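Esterase E25 (Uncultured bacterium, PDB 4Q05) probably hydrolyses ester bonds as a dimeric esterase of the bacterial hormone-sensitive lipase family, with an alpha/beta hydrolase fold. Local coordinates at residues L230-P235 against P292-I297; P235-S240 against L305-R310; S282-D287 against V309-K314. All coordinates share one frame; numbering follows the deposited sequence.

Overall arrangement
Three contacts trace how one helix is fitted against a central sheet. Interaction 1 pairs the parallel neighbours 229-235 and 294-299 of the eight-stranded mixed sheet. The loop 235-240 after the first strand meets the start of helix 305-317 (interaction 2), and the 3-10 turn of 282-287 meets its next turns (interaction 3). Along the chain the segments of interaction 1 alternate with those of the others, and the helix follows strand 294-299, joining the sheet, both loops and the second subunit. Pro235 belongs to interactions 1 and 2, Arg310 to 2 and 3. Centres lie about 11 Å from interaction 1 to either other and about 7 Å between those two.

Interaction 1 of 3, residues L230-P235 against P292-I297; sequences LFLGTP and PPTFLI
In the parallel part of the mixed central sheet of this alpha/beta hydrolase, Leu230, Phe231, Leu232 and Gly233 run beside Thr294, Phe295, Leu296 and Ile297. Five backbone hydrogen bonds join them. Leu230 N reaches Pro293 O at 2.8 Å, and Phe295 then takes both roles, its N giving to Leu230 O and its O accepting Leu232 N at 2.7 Å. The bond from Ile297 N to Leu232 O is longer, 3.3 Å, before Thr234 N closes the series on Ile297 O.

Side chains divide between the two faces. On one, both phenylalanines hold CG opposite the backbone N (chi1 173° for Phe231, -178° for Phe295), which turns their rings alike. Phe295 CD1 lies near the ring plane of Phe231, at its edge, 3.6 Å from CD1 of that ring; the planes are inclined by 33°. Ile297 CG2 sits 3.9 Å from Phe231 CZ and also packs on Gly233 CA. On the other face Leu230 CG leans on Pro292 CG, while Leu232 CD1 meets Thr294 CG2 at 3.6 Å.

At the C-terminal end of strand 229-235, Thr234 OG1 is hydrogen-bonded to Asp302 and His332, consistent with the loop-borne acid and histidine of alpha/beta hydrolases.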
ATOM      1  N   LEU A 230     -11.912  13.350   1.608  1.00 25.42           N
ATOM      2  CA  LEU A 230     -10.850  13.773   0.707  1.00 23.76           C
ATOM      3  C   LEU A 230     -10.467  12.613  -0.174  1.00 26.93           C
ATOM      4  O   LEU A 230     -10.537  11.462   0.251  1.00 24.89           O
ATOM      5  CB  LEU A 230      -9.607  14.192   1.482  1.00 23.74           C
ATOM      6  CG  LEU A 230      -9.756  15.295   2.515  1.00 26.04           C
ATOM      7  CD1 LEU A 230      -8.369  15.631   3.053  1.00 27.19           C
ATOM      8  CD2 LEU A 230     -10.425  16.525   1.903  1.00 25.13           C
ATOM      9  N   PHE A 231     -10.070  12.925  -1.400  1.00 23.12           N
ATOM     10  CA  PHE A 231      -9.473  11.954  -2.302  1.00 22.40           C
ATOM     11  C   PHE A 231      -8.042  12.387  -2.599  1.00 25.95           C
ATOM     12  O   PHE A 231      -7.817  13.498  -3.087  1.00 24.75           O
ATOM     13  CB  PHE A 231     -10.274  11.900  -3.601  1.00 26.84           C
ATOM     14  CG  PHE A 231      -9.646  11.056  -4.656  1.00 23.47           C
ATOM     15  CD1 PHE A 231      -9.693   9.678  -4.565  1.00 23.02           C
ATOM     16  CD2 PHE A 231      -8.992  11.639  -5.733  1.00 23.22           C
ATOM     17  CE1 PHE A 231      -9.107   8.886  -5.542  1.00 28.69           C
ATOM     18  CE2 PHE A 231      -8.415  10.869  -6.709  1.00 22.21           C
ATOM     19  CZ  PHE A 231      -8.469   9.484  -6.619  1.00 26.13           C
ATOM     20  N   LEU A 232      -7.073  11.531  -2.274  1.00 23.40           N
ATOM     21  CA  LEU A 232      -5.675  11.817  -2.583  1.00 24.12           C
ATOM     22  C   LEU A 232      -5.077  10.700  -3.435  1.00 27.91           C
ATOM     23  O   LEU A 232      -4.620   9.668  -2.914  1.00 22.47           O
ATOM     24  CB  LEU A 232      -4.860  11.977  -1.305  1.00 22.24           C
ATOM     25  CG  LEU A 232      -5.359  13.029  -0.316  1.00 25.91           C
ATOM     26  CD1 LEU A 232      -4.484  13.003   0.920  1.00 21.97           C
ATOM     27  CD2 LEU A 232      -5.337  14.418  -0.954  1.00 20.74           C
ATOM     28  N   GLY A 233      -5.091  10.874  -4.740  1.00 24.49           N
ATOM     29  CA  GLY A 233      -4.498   9.948  -5.647  1.00 23.48           C
ATOM     30  C   GLY A 233      -3.090  10.384  -5.887  1.00 26.23           C
ATOM     31  O   GLY A 233      -2.892  11.534  -6.134  1.00 27.53           O
ATOM     32  N   THR A 234      -2.157   9.457  -5.767  1.00 22.51           N
ATOM     33  CA  THR A 234      -0.733   9.672  -5.948  1.00 23.91           C
ATOM     34  C   THR A 234      -0.296  11.106  -5.562  1.00 23.50           C
ATOM     35  O   THR A 234       0.179  11.849  -6.354  1.00 24.70           O
ATOM     36  CB  THR A 234      -0.275   9.238  -7.356  1.00 27.57           C
ATOM     37  OG1 THR A 234       1.122   9.361  -7.478  1.00 24.54           O
ATOM     38  CG2 THR A 234      -0.947  10.037  -8.423  1.00 23.20           C
ATOM     39  N   PRO A 235      -0.571  11.446  -4.233  1.00 24.15           N
ATOM     40  CA  PRO A 235      -0.384  12.864  -3.920  1.00 22.15           C
ATOM     41  C   PRO A 235       1.064  13.325  -3.922  1.00 24.75           C
ATOM     42  O   PRO A 235       1.929  12.572  -3.588  1.00 22.84           O
ATOM     43  CB  PRO A 235      -0.966  12.991  -2.533  1.00 22.48           C
ATOM     44  CG  PRO A 235      -0.715  11.714  -1.901  1.00 20.02           C
ATOM     45  CD  PRO A 235      -1.084  10.779  -2.935  1.00 21.49           C
ATOM     46  N   PRO A 292     -10.540  15.155   7.350  1.00 27.38           N
ATOM     47  CA  PRO A 292     -11.729  14.371   7.027  1.00 27.34           C
ATOM     48  C   PRO A 292     -11.292  12.964   6.608  1.00 25.06           C
ATOM     49  O   PRO A 292     -10.110  12.768   6.339  1.00 24.78           O
ATOM     50  CB  PRO A 292     -12.303  15.093   5.792  1.00 27.65           C
ATOM     51  CG  PRO A 292     -11.568  16.378   5.676  1.00 29.17           C
ATOM     52  CD  PRO A 292     -10.241  16.171   6.330  1.00 27.87           C
ATOM     53  N   PRO A 293     -12.230  12.012   6.533  1.00 25.24           N
ATOM     54  CA  PRO A 293     -11.874  10.687   6.011  1.00 25.54           C
ATOM     55  C   PRO A 293     -11.226  10.829   4.651  1.00 28.48           C
ATOM     56  O   PRO A 293     -11.730  11.575   3.807  1.00 25.85           O
ATOM     57  CB  PRO A 293     -13.233   9.991   5.880  1.00 26.67           C
ATOM     58  CG  PRO A 293     -14.057  10.614   6.984  1.00 28.84           C
ATOM     59  CD  PRO A 293     -13.624  12.062   7.018  1.00 28.06           C
ATOM     60  N   THR A 294     -10.131  10.109   4.442  1.00 24.21           N
ATOM     61  CA  THR A 294      -9.327  10.258   3.241  1.00 26.52           C
ATOM     62  C   THR A 294      -9.142   8.921   2.508  1.00 25.79           C
ATOM     63  O   THR A 294      -8.925   7.875   3.124  1.00 23.81           O
ATOM     64  CB  THR A 294      -7.966  10.873   3.600  1.00 24.40           C
ATOM     65  OG1 THR A 294      -8.181  12.172   4.161  1.00 23.77           O
ATOM     66  CG2 THR A 294      -7.044  10.999   2.374  1.00 21.37           C
ATOM     67  N   PHE A 295      -9.237   8.985   1.186  1.00 24.07           N
ATOM     68  CA  PHE A 295      -9.126   7.831   0.310  1.00 24.89           C
ATOM     69  C   PHE A 295      -7.857   8.060  -0.493  1.00 22.80           C
ATOM     70  O   PHE A 295      -7.707   9.115  -1.131  1.00 23.11           O
ATOM     71  CB  PHE A 295     -10.364   7.802  -0.596  1.00 22.10           C
ATOM     72  CG  PHE A 295     -10.437   6.627  -1.556  1.00 27.79           C
ATOM     73  CD1 PHE A 295      -9.621   6.566  -2.675  1.00 24.35           C
ATOM     74  CD2 PHE A 295     -11.387   5.632  -1.373  1.00 26.68           C
ATOM     75  CE1 PHE A 295      -9.724   5.507  -3.567  1.00 26.76           C
ATOM     76  CE2 PHE A 295     -11.504   4.582  -2.268  1.00 25.98           C
ATOM     77  CZ  PHE A 295     -10.670   4.519  -3.363  1.00 25.22           C
ATOM     78  N   LEU A 296      -6.932   7.102  -0.460  1.00 20.97           N
ATOM     79  CA  LEU A 296      -5.660   7.266  -1.168  1.00 21.91           C
ATOM     80  C   LEU A 296      -5.402   6.103  -2.109  1.00 22.87           C
ATOM     81  O   LEU A 296      -5.738   4.972  -1.808  1.00 22.65           O
ATOM     82  CB  LEU A 296      -4.478   7.367  -0.194  1.00 18.59           C
ATOM     83  CG  LEU A 296      -4.555   8.450   0.886  1.00 21.38           C
ATOM     84  CD1 LEU A 296      -5.089   7.840   2.183  1.00 21.37           C
ATOM     85  CD2 LEU A 296      -3.168   9.067   1.103  1.00 20.43           C
ATOM     86  N   ILE A 297      -4.790   6.392  -3.243  1.00 22.95           N
ATOM     87  CA  ILE A 297      -4.530   5.361  -4.233  1.00 22.59           C
ATOM     88  C   ILE A 297      -3.173   5.579  -4.883  1.00 21.08           C
ATOM     89  O   ILE A 297      -2.748   6.719  -5.121  1.00 21.99           O
ATOM     90  CB  ILE A 297      -5.667   5.291  -5.284  1.00 27.22           C
ATOM     91  CG1 ILE A 297      -5.349   4.240  -6.351  1.00 25.82           C
ATOM     92  CG2 ILE A 297      -5.872   6.626  -5.945  1.00 26.69           C
ATOM     93  CD1 ILE A 297      -6.477   4.049  -7.324  1.00 28.88           C
TER

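Interaction 2 of 3, residues P235-S240 against L305-R310; sequences PGADMS and LSATVR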
ATOM      1  N   PRO A 235      -0.571  11.446  -4.233  1.00 24.15           N
ATOM      2  CA  PRO A 235      -0.384  12.864  -3.920  1.00 22.15           C
ATOM      3  C   PRO A 235       1.064  13.325  -3.922  1.00 24.75           C
ATOM      4  O   PRO A 235       1.929  12.572  -3.588  1.00 22.84           O
ATOM      5  CB  PRO A 235      -0.966  12.991  -2.533  1.00 22.48           C
ATOM      6  CG  PRO A 235      -0.715  11.714  -1.901  1.00 20.02           C
ATOM      7  CD  PRO A 235      -1.084  10.779  -2.935  1.00 21.49           C
ATOM      8  N   GLY A 236       1.294  14.558  -4.322  1.00 23.76           N
ATOM      9  CA  GLY A 236       2.608  15.137  -4.262  1.00 22.62           C
ATOM     10  C   GLY A 236       2.794  15.662  -2.864  1.00 27.04           C
ATOM     11  O   GLY A 236       2.911  16.848  -2.657  1.00 24.02           O
ATOM     12  N   ALA A 237       2.752  14.748  -1.909  1.00 20.97           N
ATOM     13  CA  ALA A 237       2.712  15.116  -0.496  1.00 23.78           C
ATOM     14  C   ALA A 237       4.076  15.549   0.047  1.00 19.86           C
ATOM     15  O   ALA A 237       4.165  16.395   0.933  1.00 24.61           O
ATOM     16  CB  ALA A 237       2.145  13.959   0.333  1.00 22.37           C
ATOM     17  N   ASP A 238       5.137  14.954  -0.478  1.00 24.45           N
ATOM     18  CA  ASP A 238       6.505  15.371  -0.139  1.00 26.70           C
ATOM     19  C   ASP A 238       7.291  15.540  -1.421  1.00 22.06           C
ATOM     20  O   ASP A 238       7.622  14.555  -2.081  1.00 27.20           O
ATOM     21  CB  ASP A 238       7.185  14.322   0.750  1.00 25.61           C
ATOM     22  CG  ASP A 238       8.585  14.730   1.188  1.00 29.21           C
ATOM     23  OD1 ASP A 238       9.120  15.743   0.674  1.00 25.51           O
ATOM     24  OD2 ASP A 238       9.155  14.020   2.050  1.00 24.97           O
ATOM     25  N   MET A 239       7.583  16.787  -1.787  1.00 24.47           N
ATOM     26  CA  MET A 239       8.261  17.039  -3.059  1.00 21.02           C
ATOM     27  C   MET A 239       9.765  17.265  -2.928  1.00 26.83           C
ATOM     28  O   MET A 239      10.421  17.580  -3.910  1.00 23.26           O
ATOM     29  CB  MET A 239       7.612  18.191  -3.822  1.00 24.43           C
ATOM     30  CG  MET A 239       6.110  17.990  -4.094  1.00 27.59           C
ATOM     31  SD  MET A 239       5.703  16.349  -4.766  1.00 29.03           S
ATOM     32  CE  MET A 239       6.757  16.275  -6.221  1.00 23.05           C
ATOM     33  N   SER A 240      10.309  17.125  -1.721  1.00 23.60           N
ATOM     34  CA  SER A 240      11.748  16.950  -1.597  1.00 26.28           C
ATOM     35  C   SER A 240      12.000  15.557  -2.125  1.00 28.36           C
ATOM     36  O   SER A 240      11.059  14.779  -2.279  1.00 27.39           O
ATOM     37  CB  SER A 240      12.215  17.063  -0.140  1.00 25.89           C
ATOM     38  OG  SER A 240      11.707  16.000   0.646  1.00 26.71           O
ATOM     39  N   LEU A 305       4.661   6.447  -4.800  1.00 22.04           N
ATOM     40  CA  LEU A 305       4.193   5.417  -3.873  1.00 22.51           C
ATOM     41  C   LEU A 305       4.521   5.798  -2.420  1.00 22.16           C
ATOM     42  O   LEU A 305       3.653   5.752  -1.552  1.00 22.85           O
ATOM     43  CB  LEU A 305       4.814   4.067  -4.229  1.00 20.16           C
ATOM     44  CG  LEU A 305       4.650   2.948  -3.201  1.00 22.83           C
ATOM     45  CD1 LEU A 305       3.172   2.635  -2.960  1.00 20.24           C
ATOM     46  CD2 LEU A 305       5.420   1.688  -3.637  1.00 24.20           C
ATOM     47  N   SER A 306       5.775   6.179  -2.162  1.00 23.23           N
ATOM     48  CA  SER A 306       6.208   6.546  -0.814  1.00 22.67           C
ATOM     49  C   SER A 306       5.431   7.759  -0.305  1.00 21.81           C
ATOM     50  O   SER A 306       4.963   7.779   0.841  1.00 24.01           O
ATOM     51  CB  SER A 306       7.725   6.834  -0.780  1.00 21.46           C
ATOM     52  OG  SER A 306       8.477   5.641  -0.902  1.00 23.79           O
ATOM     53  N   ALA A 307       5.291   8.778  -1.146  1.00 20.90           N
ATOM     54  CA  ALA A 307       4.551   9.975  -0.737  1.00 21.42           C
ATOM     55  C   ALA A 307       3.152   9.570  -0.294  1.00 25.50           C
ATOM     56  O   ALA A 307       2.592  10.118   0.668  1.00 23.95           O
ATOM     57  CB  ALA A 307       4.467  10.997  -1.892  1.00 24.30           C
ATOM     58  N   THR A 308       2.592   8.592  -0.998  1.00 22.33           N
ATOM     59  CA  THR A 308       1.222   8.186  -0.748  1.00 22.86           C
ATOM     60  C   THR A 308       1.084   7.419   0.565  1.00 22.75           C
ATOM     61  O   THR A 308       0.243   7.745   1.412  1.00 21.17           O
ATOM     62  CB  THR A 308       0.681   7.320  -1.903  1.00 24.05           C
ATOM     63  OG1 THR A 308       0.829   8.047  -3.134  1.00 23.67           O
ATOM     64  CG2 THR A 308      -0.811   6.978  -1.661  1.00 18.29           C
ATOM     65  N   VAL A 309       1.908   6.399   0.728  1.00 19.89           N
ATOM     66  CA  VAL A 309       1.765   5.521   1.880  1.00 23.26           C
ATOM     67  C   VAL A 309       2.257   6.226   3.139  1.00 20.81           C
ATOM     68  O   VAL A 309       1.759   5.969   4.231  1.00 23.04           O
ATOM     69  CB  VAL A 309       2.470   4.158   1.683  1.00 21.29           C
ATOM     70  CG1 VAL A 309       1.937   3.467   0.423  1.00 22.42           C
ATOM     71  CG2 VAL A 309       3.983   4.306   1.627  1.00 20.98           C
ATOM     72  N   ARG A 310       3.221   7.126   2.974  1.00 22.81           N
ATOM     73  CA  ARG A 310       3.676   7.956   4.088  1.00 22.05           C
ATOM     74  C   ARG A 310       2.533   8.837   4.529  1.00 22.17           C
ATOM     75  O   ARG A 310       2.326   9.042   5.717  1.00 22.75           O
ATOM     76  CB  ARG A 310       4.886   8.804   3.707  1.00 21.79           C
ATOM     77  CG  ARG A 310       6.190   8.011   3.615  1.00 21.25           C
ATOM     78  CD  ARG A 310       7.292   8.869   3.028  1.00 21.74           C
ATOM     79  NE  ARG A 310       7.577  10.013   3.887  1.00 26.24           N
ATOM     80  CZ  ARG A 310       8.189  11.123   3.490  1.00 29.31           C
ATOM     81  NH1 ARG A 310       8.575  11.263   2.228  1.00 26.63           N
ATOM     82  NH2 ARG A 310       8.394  12.105   4.350  1.00 29.22           N
TER
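Asp238 sends its carboxylate out with CG opposite the backbone N (chi1 -177°), and Arg310, with chi2 extended, bends at chi3 (63°), which swings the guanidinium to the carboxylate. Both terminal nitrogens of the arginine close on one oxygen: Asp238 OD2 is 2.8 Å from Arg310 NH1 and 3.1 Å from Arg310 NH2. The oxygen lies close to the guanidinium plane, whereas the arginine comes in on the anti side of OD2, and the two flat groups are turned 66° apart. This is an end-on salt bridge converging on a single atom, not a pair of parallel bonds.

The other oxygen is held within its own loop. Asp238 OD1 receives Ser240 N at 3.0 Å from the anti side, forming an Asx turn, and lies 2.6 Å from Ser240 OG on the syn side, which fixes the rotation of the carboxylate that the arginine grips. In the alpha/beta hydrolase fold, this loop follows strand 229-235 and is covered here by the first turns of helix 305-317.

Nearer the strand, carbon atoms pack against oxygens of the other segment. Ala307 CB points at the loop and rests 3.4 Å from Pro235 O, with Ala237 CB beside it, 3.9 Å from Ala307 O. Pro235 and Thr308 cross at about a right angle, Pro235 CD approaching Thr308 OG1 to 3.3 Å; that hydroxyl is hydrogen-bonded to Leu304 O. On a further side of the helix, Ser306 OG is hydrogen-bonded to Glu328 of the second subunit.

Interaction 3 of 3, residues S282-D287 against V309-K314; sequences SPLYGD and VRTHIK. With NA (sodium ion), chain C.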
ATOM      1  N   SER A 282       5.426  20.905   0.851  1.00 23.48           N
ATOM      2  CA  SER A 282       5.254  19.462   1.008  1.00 24.01           C
ATOM      3  C   SER A 282       4.398  19.243   2.237  1.00 26.11           C
ATOM      4  O   SER A 282       4.919  19.111   3.342  1.00 25.06           O
ATOM      5  CB  SER A 282       6.611  18.802   1.197  1.00 25.89           C
ATOM      6  OG  SER A 282       7.388  18.916   0.014  1.00 24.18           O
ATOM      7  N   PRO A 283       3.072  19.267   2.052  1.00 23.22           N
ATOM      8  CA  PRO A 283       2.106  19.275   3.154  1.00 23.98           C
ATOM      9  C   PRO A 283       2.187  18.048   4.077  1.00 23.93           C
ATOM     10  O   PRO A 283       1.660  18.113   5.188  1.00 24.33           O
ATOM     11  CB  PRO A 283       0.747  19.303   2.438  1.00 24.00           C
ATOM     12  CG  PRO A 283       1.012  19.754   1.079  1.00 29.92           C
ATOM     13  CD  PRO A 283       2.429  19.406   0.734  1.00 28.01           C
ATOM     14  N   LEU A 284       2.802  16.958   3.626  1.00 25.54           N
ATOM     15  CA  LEU A 284       3.014  15.792   4.484  1.00 22.99           C
ATOM     16  C   LEU A 284       3.708  16.207   5.784  1.00 29.25           C
ATOM     17  O   LEU A 284       3.497  15.601   6.837  1.00 26.85           O
ATOM     18  CB  LEU A 284       3.875  14.748   3.768  1.00 21.45           C
ATOM     19  CG  LEU A 284       4.262  13.513   4.585  1.00 27.85           C
ATOM     20  CD1 LEU A 284       2.999  12.827   5.138  1.00 22.18           C
ATOM     21  CD2 LEU A 284       5.065  12.552   3.734  1.00 24.45           C
ATOM     22  N   TYR A 285       4.549  17.236   5.700  1.00 28.14           N
ATOM     23  CA  TYR A 285       5.291  17.711   6.866  1.00 28.62           C
ATOM     24  C   TYR A 285       4.442  18.528   7.814  1.00 30.69           C
ATOM     25  O   TYR A 285       4.851  18.809   8.944  1.00 34.04           O
ATOM     26  CB  TYR A 285       6.538  18.500   6.445  1.00 29.79           C
ATOM     27  CG  TYR A 285       7.554  17.591   5.830  1.00 28.73           C
ATOM     28  CD1 TYR A 285       8.255  16.695   6.616  1.00 29.61           C
ATOM     29  CD2 TYR A 285       7.775  17.581   4.464  1.00 25.79           C
ATOM     30  CE1 TYR A 285       9.164  15.834   6.069  1.00 30.09           C
ATOM     31  CE2 TYR A 285       8.685  16.716   3.898  1.00 24.75           C
ATOM     32  CZ  TYR A 285       9.375  15.849   4.707  1.00 30.23           C
ATOM     33  OH  TYR A 285      10.281  14.979   4.166  1.00 28.09           O
ATOM     34  N   GLY A 286       3.258  18.916   7.361  1.00 27.46           N
ATOM     35  CA  GLY A 286       2.368  19.678   8.214  1.00 29.35           C
ATOM     36  C   GLY A 286       1.529  18.750   9.071  1.00 31.66           C
ATOM     37  O   GLY A 286       1.638  17.521   8.976  1.00 27.57           O
ATOM     38  N   ASP A 287       0.674  19.344   9.891  1.00 30.62           N
ATOM     39  CA  ASP A 287      -0.206  18.605  10.784  1.00 31.24           C
ATOM     40  C   ASP A 287      -1.362  18.001   9.999  1.00 31.65           C
ATOM     41  O   ASP A 287      -1.980  18.680   9.187  1.00 29.66           O
ATOM     42  CB  ASP A 287      -0.768  19.551  11.845  1.00 37.10           C
ATOM     43  CG  ASP A 287      -1.317  18.816  13.068  1.00 37.89           C
ATOM     44  OD1 ASP A 287      -1.518  17.579  13.013  1.00 35.51           O
ATOM     45  OD2 ASP A 287      -1.550  19.492  14.091  1.00 44.72           O
ATOM     46  N   VAL A 309       1.908   6.399   0.728  1.00 19.89           N
ATOM     47  CA  VAL A 309       1.765   5.521   1.880  1.00 23.26           C
ATOM     48  C   VAL A 309       2.257   6.226   3.139  1.00 20.81           C
ATOM     49  O   VAL A 309       1.759   5.969   4.231  1.00 23.04           O
ATOM     50  CB  VAL A 309       2.470   4.158   1.683  1.00 21.29           C
ATOM     51  CG1 VAL A 309       1.937   3.467   0.423  1.00 22.42           C
ATOM     52  CG2 VAL A 309       3.983   4.306   1.627  1.00 20.98           C
ATOM     53  N   ARG A 310       3.221   7.126   2.974  1.00 22.81           N
ATOM     54  CA  ARG A 310       3.676   7.956   4.088  1.00 22.05           C
ATOM     55  C   ARG A 310       2.533   8.837   4.529  1.00 22.17           C
ATOM     56  O   ARG A 310       2.326   9.042   5.717  1.00 22.75           O
ATOM     57  CB  ARG A 310       4.886   8.804   3.707  1.00 21.79           C
ATOM     58  CG  ARG A 310       6.190   8.011   3.615  1.00 21.25           C
ATOM     59  CD  ARG A 310       7.292   8.869   3.028  1.00 21.74           C
ATOM     60  NE  ARG A 310       7.577  10.013   3.887  1.00 26.24           N
ATOM     61  CZ  ARG A 310       8.189  11.123   3.490  1.00 29.31           C
ATOM     62  NH1 ARG A 310       8.575  11.263   2.228  1.00 26.63           N
ATOM     63  NH2 ARG A 310       8.394  12.105   4.350  1.00 29.22           N
ATOM     64  N   THR A 311       1.763   9.346   3.576  1.00 22.11           N
ATOM     65  CA  THR A 311       0.634  10.194   3.936  1.00 21.06           C
ATOM     66  C   THR A 311      -0.471   9.372   4.604  1.00 20.89           C
ATOM     67  O   THR A 311      -1.045   9.790   5.603  1.00 25.53           O
ATOM     68  CB  THR A 311       0.062  10.950   2.722  1.00 24.04           C
ATOM     69  OG1 THR A 311       1.060  11.837   2.188  1.00 21.54           O
ATOM     70  CG2 THR A 311      -1.159  11.747   3.139  1.00 17.34           C
ATOM     71  N   HIS A 312      -0.761   8.208   4.039  1.00 22.62           N
ATOM     72  CA  HIS A 312      -1.770   7.326   4.596  1.00 22.32           C
ATOM     73  C   HIS A 312      -1.424   6.996   6.046  1.00 21.59           C
ATOM     74  O   HIS A 312      -2.286   7.021   6.926  1.00 22.45           O
ATOM     75  CB  HIS A 312      -1.865   6.020   3.794  1.00 19.65           C
ATOM     76  CG  HIS A 312      -2.744   4.990   4.435  1.00 20.84           C
ATOM     77  ND1 HIS A 312      -2.244   3.879   5.080  1.00 23.12           N
ATOM     78  CD2 HIS A 312      -4.090   4.922   4.560  1.00 18.84           C
ATOM     79  CE1 HIS A 312      -3.247   3.159   5.558  1.00 23.38           C
ATOM     80  NE2 HIS A 312      -4.378   3.776   5.263  1.00 21.02           N
ATOM     81  N   ILE A 313      -0.156   6.690   6.285  1.00 19.55           N
ATOM     82  CA  ILE A 313       0.275   6.275   7.611  1.00 22.24           C
ATOM     83  C   ILE A 313       0.181   7.463   8.553  1.00 25.02           C
ATOM     84  O   ILE A 313      -0.306   7.327   9.667  1.00 24.02           O
ATOM     85  CB  ILE A 313       1.705   5.681   7.603  1.00 20.69           C
ATOM     86  CG1 ILE A 313       1.699   4.309   6.910  1.00 22.07           C
ATOM     87  CG2 ILE A 313       2.248   5.525   9.032  1.00 20.31           C
ATOM     88  CD1 ILE A 313       0.739   3.279   7.597  1.00 24.33           C
ATOM     89  N   LYS A 314       0.619   8.637   8.100  1.00 23.71           N
ATOM     90  CA  LYS A 314       0.565   9.814   8.971  1.00 21.31           C
ATOM     91  C   LYS A 314      -0.882  10.156   9.325  1.00 24.36           C
ATOM     92  O   LYS A 314      -1.187  10.529  10.459  1.00 25.87           O
ATOM     93  CB  LYS A 314       1.295  11.027   8.356  1.00 24.08           C
ATOM     94  CG  LYS A 314       1.392  12.224   9.341  1.00 23.30           C
ATOM     95  CD  LYS A 314       2.332  13.321   8.843  1.00 23.96           C
ATOM     96  CE  LYS A 314       2.498  14.418   9.905  1.00 29.34           C
ATOM     97  NZ  LYS A 314       3.497  15.445   9.504  1.00 27.25           N
TER
HETATM   98 NA    NA C 401       0.144   2.825   4.209  1.00 30.30          NA
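Leu284, the middle residue of the 3-10 turn 283-285, lies against Arg310, Thr311 and Lys314 in helix 305-317, one of the helices packed on the sheet of the alpha/beta hydrolase fold. Van der Waals contact is made by its two methyl groups. With CG opposite the backbone N (chi1 176°), this torsion brings the branched end of the side chain to the helix: CD2 sits over one face of the Arg310 guanidinium, 3.4 Å from Arg310 CZ and displaced from the centre of the group, and CD1 packs 3.7 Å from Thr311 OG1, a hydroxyl bonded to Ala307 O one turn earlier. Lys314 CD lies 3.8 Å from Leu284 CD1, so the leucine is flanked by the aliphatic chain of the lysine as well as by the arginine.

At the edge of that guanidinium, near its plane, stands Tyr285 OH, with the tyrosine ring tilted 67° to it. The arginine's stronger partner is Asp238.

Metal binding occurs on another side of the helix, where His312 ND1 lies 2.8 Å from a sodium ion that is also bound by Val326 O of the second subunit, so the ion bridges helix 305-317 and the other subunit.

The hydrogen bonds across the contact come from Lys314. Its extended chain reaches across from the helix to the turn and ends between two carbonyls: NZ meets Leu284 O in the carbonyl plane at 2.7 Å, and stands above the carbonyl plane of Gly286, 2.8 Å from Gly286 O.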